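Local coordinates for protein uracil-DNA glycosylase (Sulfolobus tokodaii str. 7, PDB 4ZBZ) that belongs to the uracil-DNA glycosylase superfamily and carries an iron-sulfur cluster, at residues Cys17-Phe22 against Asn82-Arg87. Numbering follows the deposited sequence.
Sequences CKLWQF and NVVKCR. With SF4 (iron/sulfur cluster), chain B.
Leu-19 packs against Cys-86 and Val-84 beside an iron-sulfur cluster, a worked example of two distant loops joined through a shared cofactor. CB of Leu-19 meets CB of Cys-86 at 3.8 Å, and CD1 of Leu-19 reaches CG1 of Val-84 at 3.6 Å, the two side chains crossing at about a right angle. With CG1 of Val-84 anti to the backbone N (chi1 168°), that methyl touches both the leucine and cluster sulfide S2, 3.7 Å away. Cys-17 SG binds iron FE1 and Cys-86 SG binds iron FE3, each at 2.4 Å, so the cluster links the loop after helix 4-12 to the one after strand 79-82. The bound thiolate of Cys-17 also accepts a nearly straight hydrogen bond from Leu-19 N (163°). Ala-101 and Ile-99 of helix 96-113 add to this buried side.

Toward Phe-22 and Arg-87 the fit slackens. The guanidinium NH2 of Arg-87 comes only within 4.2 Å of Phe-22 O, and both residues are partly exposed. Here a water bridges the loops, donating to Leu-19 O (2.6 Å) and Arg-87 O (2.7 Å).

On its tight side the contact is chiefly apolar and metal-thiolate in character: the hydrocarbon packed against S2 should limit water's access to that part of the cluster, while the N-H...S bond would be expected to temper the charge on the Cys-17 sulfur.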
ATOM      1  N   CYS A  17      -6.695 -11.947 -13.817  1.00 27.61           N
ATOM      2  CA  CYS A  17      -7.452 -12.765 -12.863  1.00 26.91           C
ATOM      3  C   CYS A  17      -8.936 -12.425 -12.946  1.00 27.93           C
ATOM      4  O   CYS A  17      -9.342 -11.524 -13.690  1.00 25.13           O
ATOM      5  CB  CYS A  17      -6.928 -12.599 -11.427  1.00 28.46           C
ATOM      6  SG  CYS A  17      -7.523 -11.155 -10.498  1.00 24.04           S
ATOM      7  N   LYS A  18      -9.758 -13.140 -12.191  1.00 27.72           N
ATOM      8  CA  LYS A  18     -11.199 -13.003 -12.382  1.00 28.52           C
ATOM      9  C   LYS A  18     -11.749 -11.673 -11.865  1.00 26.75           C
ATOM     10  O   LYS A  18     -12.925 -11.358 -12.105  1.00 29.94           O
ATOM     11  CB  LYS A  18     -11.945 -14.172 -11.723  1.00 34.55           C
ATOM     12  CG  LYS A  18     -11.692 -14.325 -10.231  1.00 40.78           C
ATOM     13  CD  LYS A  18     -12.394 -15.576  -9.696  1.00 44.75           C
ATOM     14  CE  LYS A  18     -12.122 -15.781  -8.214  1.00 45.44           C
ATOM     15  NZ  LYS A  18     -10.650 -15.767  -7.913  1.00 45.38           N
ATOM     16  N   LEU A  19     -10.922 -10.892 -11.166  1.00 25.55           N
ATOM     17  CA  LEU A  19     -11.409  -9.628 -10.613  1.00 24.38           C
ATOM     18  C   LEU A  19     -11.736  -8.609 -11.705  1.00 23.85           C
ATOM     19  O   LEU A  19     -12.574  -7.714 -11.504  1.00 23.02           O
ATOM     20  CB  LEU A  19     -10.404  -9.022  -9.617  1.00 20.18           C
ATOM     21  CG  LEU A  19     -10.202  -9.824  -8.321  1.00 20.41           C
ATOM     22  CD1 LEU A  19      -9.314  -9.086  -7.295  1.00 19.62           C
ATOM     23  CD2 LEU A  19     -11.565 -10.188  -7.728  1.00 21.76           C
ATOM     24  N   TRP A  20     -11.104  -8.760 -12.863  1.00 21.82           N
ATOM     25  CA  TRP A  20     -11.289  -7.788 -13.943  1.00 24.77           C
ATOM     26  C   TRP A  20     -12.772  -7.593 -14.294  1.00 25.29           C
ATOM     27  O   TRP A  20     -13.200  -6.475 -14.577  1.00 29.67           O
ATOM     28  CB  TRP A  20     -10.498  -8.214 -15.186  1.00 26.40           C
ATOM     29  CG  TRP A  20     -11.214  -9.225 -16.025  1.00 24.19           C
ATOM     30  CD1 TRP A  20     -11.141 -10.578 -15.918  1.00 25.40           C
ATOM     31  CD2 TRP A  20     -12.118  -8.951 -17.104  1.00 30.63           C
ATOM     32  NE1 TRP A  20     -11.956 -11.176 -16.870  1.00 28.13           N
ATOM     33  CE2 TRP A  20     -12.569 -10.192 -17.602  1.00 32.18           C
ATOM     34  CE3 TRP A  20     -12.597  -7.777 -17.689  1.00 29.26           C
ATOM     35  CZ2 TRP A  20     -13.461 -10.288 -18.667  1.00 34.67           C
ATOM     36  CZ3 TRP A  20     -13.493  -7.876 -18.738  1.00 31.34           C
ATOM     37  CH2 TRP A  20     -13.911  -9.122 -19.219  1.00 36.67           C
ATOM     38  N   GLN A  21     -13.565  -8.667 -14.231  1.00 25.86           N
ATOM     39  CA  GLN A  21     -14.949  -8.612 -14.688  1.00 26.31           C
ATOM     40  C   GLN A  21     -15.823  -7.714 -13.820  1.00 29.10           C
ATOM     41  O   GLN A  21     -16.922  -7.349 -14.226  1.00 29.95           O
ATOM     42  CB  GLN A  21     -15.566 -10.021 -14.716  1.00 28.31           C
ATOM     43  CG  GLN A  21     -15.667 -10.636 -13.325  1.00 32.40           C
ATOM     44  CD  GLN A  21     -16.125 -12.080 -13.338  1.00 35.59           C
ATOM     45  OE1 GLN A  21     -17.276 -12.369 -13.643  1.00 32.24           O
ATOM     46  NE2 GLN A  21     -15.219 -12.995 -13.001  1.00 30.26           N
ATOM     47  N   PHE A  22     -15.349  -7.381 -12.623  1.00 29.89           N
ATOM     48  CA  PHE A  22     -16.191  -6.698 -11.644  1.00 35.72           C
ATOM     49  C   PHE A  22     -15.926  -5.201 -11.564  1.00 35.72           C
ATOM     50  O   PHE A  22     -16.640  -4.496 -10.857  1.00 39.33           O
ATOM     51  CB  PHE A  22     -16.000  -7.298 -10.236  1.00 34.86           C
ATOM     52  CG  PHE A  22     -16.324  -8.766 -10.140  1.00 26.01           C
ATOM     53  CD1 PHE A  22     -17.623  -9.219 -10.299  1.00 28.09           C
ATOM     54  CD2 PHE A  22     -15.325  -9.689  -9.872  1.00 29.50           C
ATOM     55  CE1 PHE A  22     -17.914 -10.573 -10.211  1.00 35.49           C
ATOM     56  CE2 PHE A  22     -15.611 -11.039  -9.786  1.00 27.24           C
ATOM     57  CZ  PHE A  22     -16.909 -11.480  -9.955  1.00 29.30           C
ATOM     58  N   ASN A  82      -1.660  -0.599  -4.094  0.56  9.84           N
ATOM     59  CA  ASN A  82      -2.364  -1.713  -3.471  0.56 11.57           C
ATOM     60  C   ASN A  82      -1.724  -3.027  -3.885  0.56 11.64           C
ATOM     61  O   ASN A  82      -1.199  -3.125  -4.988  0.56 13.09           O
ATOM     62  CB  ASN A  82      -3.845  -1.736  -3.882  0.56 13.72           C
ATOM     63  CG  ASN A  82      -4.530  -0.392  -3.722  0.56 15.50           C
ATOM     64  OD1 ASN A  82      -4.290   0.545  -4.492  0.56 14.29           O
ATOM     65  ND2 ASN A  82      -5.418  -0.303  -2.741  0.56 13.17           N
ATOM     66  N   VAL A  83      -1.811  -4.048  -3.030  1.00 14.67           N
ATOM     67  CA  VAL A  83      -1.236  -5.325  -3.412  0.58 14.97           C
ATOM     68  C   VAL A  83      -2.087  -5.963  -4.528  1.00 17.89           C
ATOM     69  O   VAL A  83      -1.542  -6.581  -5.449  1.00 18.25           O
ATOM     70  CB  VAL A  83      -1.081  -6.249  -2.161  0.58 17.02           C
ATOM     71  CG1 VAL A  83      -2.418  -6.450  -1.461  0.58 15.93           C
ATOM     72  CG2 VAL A  83      -0.406  -7.570  -2.526  0.58 18.09           C
ATOM     73  N   VAL A  84      -3.402  -5.756  -4.480  1.00 14.47           N
ATOM     74  CA  VAL A  84      -4.297  -6.195  -5.536  1.00 15.12           C
ATOM     75  C   VAL A  84      -4.954  -4.941  -6.113  1.00 16.59           C
ATOM     76  O   VAL A  84      -5.371  -4.072  -5.354  1.00 16.16           O
ATOM     77  CB  VAL A  84      -5.369  -7.174  -5.005  1.00 20.15           C
ATOM     78  CG1 VAL A  84      -6.444  -7.387  -6.041  1.00 23.63           C
ATOM     79  CG2 VAL A  84      -4.719  -8.501  -4.611  1.00 18.21           C
ATOM     80  N   LYS A  85      -5.057  -4.843  -7.433  1.00 13.16           N
ATOM     81  CA  LYS A  85      -5.405  -3.545  -8.029  1.00 12.73           C
ATOM     82  C   LYS A  85      -6.814  -3.428  -8.624  1.00 14.26           C
ATOM     83  O   LYS A  85      -7.162  -2.388  -9.232  1.00 14.24           O
ATOM     84  CB  LYS A  85      -4.340  -3.186  -9.064  1.00 16.92           C
ATOM     85  CG  LYS A  85      -2.968  -2.962  -8.373  1.00 18.04           C
ATOM     86  CD  LYS A  85      -1.814  -2.984  -9.337  1.00 18.65           C
ATOM     87  CE  LYS A  85      -0.619  -2.165  -8.781  1.00 14.62           C
ATOM     88  NZ  LYS A  85      -0.008  -2.684  -7.508  1.00 11.26           N
ATOM     89  N   CYS A  86      -7.638  -4.456  -8.409  1.00 14.97           N
ATOM     90  CA  CYS A  86      -9.046  -4.404  -8.774  1.00 15.52           C
ATOM     91  C   CYS A  86      -9.913  -4.747  -7.557  1.00 16.09           C
ATOM     92  O   CYS A  86      -9.527  -5.562  -6.725  1.00 16.15           O
ATOM     93  CB  CYS A  86      -9.352  -5.369  -9.915  1.00 20.30           C
ATOM     94  SG  CYS A  86      -8.640  -4.815 -11.479  1.00 20.76           S
ATOM     95  N   ARG A  87     -11.083  -4.132  -7.464  1.00 16.70           N
ATOM     96  CA  ARG A  87     -11.937  -4.346  -6.292  1.00 17.42           C
ATOM     97  C   ARG A  87     -12.552  -5.742  -6.311  1.00 18.83           C
ATOM     98  O   ARG A  87     -13.229  -6.098  -7.275  1.00 19.90           O
ATOM     99  CB  ARG A  87     -13.041  -3.290  -6.239  1.00 22.44           C
ATOM    100  CG  ARG A  87     -13.973  -3.453  -5.042  1.00 26.83           C
ATOM    101  CD  ARG A  87     -15.027  -2.369  -5.021  1.00 33.70           C
ATOM    102  NE  ARG A  87     -15.978  -2.547  -6.103  1.00 41.78           N
ATOM    103  CZ  ARG A  87     -17.086  -3.271  -6.002  1.00 53.89           C
ATOM    104  NH1 ARG A  87     -17.387  -3.872  -4.855  1.00 53.25           N
ATOM    105  NH2 ARG A  87     -17.902  -3.381  -7.040  1.00 55.94           N
TER
HETATM  106 FE1  SF4 B 201      -6.439  -9.183 -11.432  1.00 23.21          FE
HETATM  107 FE2  SF4 B 201      -5.146  -7.767 -13.312  1.00 23.43          FE
HETATM  108 FE3  SF4 B 201      -7.002  -6.540 -11.713  1.00 22.82          FE
HETATM  109 FE4  SF4 B 201      -4.594  -7.300 -10.719  1.00 20.78          FE
HETATM  110  S1  SF4 B 201      -4.918  -5.723 -12.293  1.00 20.26           S
HETATM  111  S2  SF4 B 201      -6.639  -7.602  -9.743  1.00 19.60           S
HETATM  112  S3  SF4 B 201      -4.218  -9.248 -11.901  1.00 20.51           S
HETATM  113  S4  SF4 B 201      -7.392  -8.216 -13.237  1.00 22.91           S
HETATM  114  O   HOH W   1     -12.970  -5.692  -9.893  1.00 24.48           O